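Side-chain contact in putative glutathionylspermidine synthase (PDB 3N6X), which probably acts as an ATP-dependent ligase of the circularly permuted ATP-grasp family and may make glutathionylspermidine: residues Met330-Phe333 / Glu337-Ile340. Numbering follows the deposited sequence.
Sequences MIRF and EEPI
Arg332 and Glu338 form a bidentate, side-on salt bridge where the chain leaves helix 327-335 and doubles back beside its last turns, on the way to strand 342-343 of the ATP-grasp fold. Arg332 NE reaches Glu338 OE2 at 2.7 Å with an N-H...O angle of 171°, and NH2 takes the other carboxylate oxygen, OE1. Both oxygens lie close to the guanidinium plane and are met on their syn sides, yet the two planes are turned 32° apart, so the nitrogens approach somewhat out of the carboxylate plane. Arginine has the length to span the gap, its chain extended from CG to NE; glutamate starts away from the helix and returns by a bend at chi2 (-59°). Pro339 CD rests over one face of the guanidinium, toward its rim, 3.6 Å from Arg332 NH2, while NH1 makes a second salt bridge, to Glu329. A methionine in place of Arg332 would probably leave the carboxylates of Glu338 and Glu329 without their mate and Pro339 CD without the flat face it packs on. Deeper in, the branched Ile331 serves two neighbours: CD1 packs on Pro339 CB at 3.9 Å, and CG2 lies 3.5 Å from the Glu337 carbonyl oxygen. Gln93 of helix 81-105 binds Glu337 OE1 and Glu338 O. The Glu337 carbonyl oxygen receives a CA-H...O contact from Arg332 CA at 3.3 Å.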
loop_
_atom_site.group_PDB
_atom_site.type_symbol
_atom_site.label_atom_id
_atom_site.label_comp_id
_atom_site.label_asym_id
_atom_site.label_seq_id
_atom_site.Cartn_x
_atom_site.Cartn_y
_atom_site.Cartn_z
HETATM N N MSE A 330 13.394 -5.595 -13.711
HETATM C CA MSE A 330 13.644 -6.616 -12.674
HETATM C C MSE A 330 12.843 -7.879 -12.997
HETATM O O MSE A 330 13.345 -8.978 -12.827
HETATM C CB MSE A 330 13.227 -6.118 -11.298
HETATM C CG MSE A 330 14.022 -4.934 -10.784
HETATM SE SE MSE A 330 13.156 -4.281 -9.129
HETATM C CE MSE A 330 14.038 -2.609 -9.018
ATOM N N ILE A 331 11.567 -7.714 -13.405
ATOM C CA ILE A 331 10.702 -8.849 -13.754
ATOM C C ILE A 331 11.335 -9.667 -14.910
ATOM O O ILE A 331 11.521 -10.867 -14.766
ATOM C CB ILE A 331 9.235 -8.401 -14.054
ATOM C CG1 ILE A 331 8.551 -7.831 -12.787
ATOM C CG2 ILE A 331 8.409 -9.560 -14.656
ATOM C CD1 ILE A 331 7.409 -6.825 -13.070
ATOM N N ARG A 332 11.772 -8.990 -15.982
ATOM C CA ARG A 332 12.458 -9.634 -17.120
ATOM C C ARG A 332 13.757 -10.293 -16.690
ATOM O O ARG A 332 13.980 -11.447 -17.025
ATOM C CB ARG A 332 12.724 -8.616 -18.245
ATOM C CG ARG A 332 11.466 -7.971 -18.775
ATOM C CD ARG A 332 11.733 -7.048 -19.926
ATOM N NE ARG A 332 10.487 -6.698 -20.599
ATOM C CZ ARG A 332 9.899 -5.512 -20.517
ATOM N NH1 ARG A 332 10.486 -4.515 -19.865
ATOM N NH2 ARG A 332 8.743 -5.298 -21.119
ATOM N N PHE A 333 14.593 -9.587 -15.894
ATOM C CA PHE A 333 15.893 -10.114 -15.455
ATOM C C PHE A 333 15.779 -11.315 -14.483
ATOM O O PHE A 333 16.419 -12.337 -14.706
ATOM C CB PHE A 333 16.771 -8.987 -14.857
ATOM C CG PHE A 333 18.182 -9.408 -14.485
ATOM C CD1 PHE A 333 19.173 -9.532 -15.462
ATOM C CD2 PHE A 333 18.524 -9.666 -13.157
ATOM C CE1 PHE A 333 20.478 -9.914 -15.116
ATOM C CE2 PHE A 333 19.825 -10.048 -12.816
ATOM C CZ PHE A 333 20.794 -10.172 -13.801
ATOM N N GLU A 337 10.302 -13.142 -17.520
ATOM C CA GLU A 337 8.912 -12.958 -17.940
ATOM C C GLU A 337 8.668 -11.526 -18.337
ATOM O O GLU A 337 9.384 -10.628 -17.890
ATOM C CB GLU A 337 7.953 -13.289 -16.771
ATOM C CG GLU A 337 7.992 -14.723 -16.278
ATOM C CD GLU A 337 7.150 -14.991 -15.038
ATOM O OE1 GLU A 337 6.554 -14.035 -14.484
ATOM O OE2 GLU A 337 7.086 -16.168 -14.621
ATOM N N GLU A 338 7.587 -11.293 -19.082
ATOM C CA GLU A 338 7.124 -9.960 -19.399
ATOM C C GLU A 338 6.232 -9.462 -18.243
ATOM O O GLU A 338 5.454 -10.252 -17.688
ATOM C CB GLU A 338 6.327 -9.973 -20.725
ATOM C CG GLU A 338 7.211 -9.852 -21.964
ATOM C CD GLU A 338 8.051 -8.586 -22.008
ATOM O OE1 GLU A 338 7.467 -7.481 -22.126
ATOM O OE2 GLU A 338 9.292 -8.697 -21.875
ATOM N N PRO A 339 6.332 -8.168 -17.845
ATOM C CA PRO A 339 5.484 -7.672 -16.743
ATOM C C PRO A 339 3.990 -7.798 -17.038
ATOM O O PRO A 339 3.541 -7.386 -18.109
ATOM C CB PRO A 339 5.898 -6.197 -16.615
ATOM C CG PRO A 339 7.255 -6.132 -17.227
ATOM C CD PRO A 339 7.231 -7.108 -18.350
ATOM N N ILE A 340 3.215 -8.359 -16.084
ATOM C CA ILE A 340 1.754 -8.478 -16.231
ATOM C C ILE A 340 1.123 -7.089 -16.023
ATOM O O ILE A 340 0.274 -6.671 -16.811
ATOM C CB ILE A 340 1.165 -9.551 -15.253
ATOM C CG1 ILE A 340 1.678 -10.971 -15.600
ATOM C CG2 ILE A 340 -0.393 -9.486 -15.194
ATOM C CD1 ILE A 340 1.544 -11.986 -14.449
#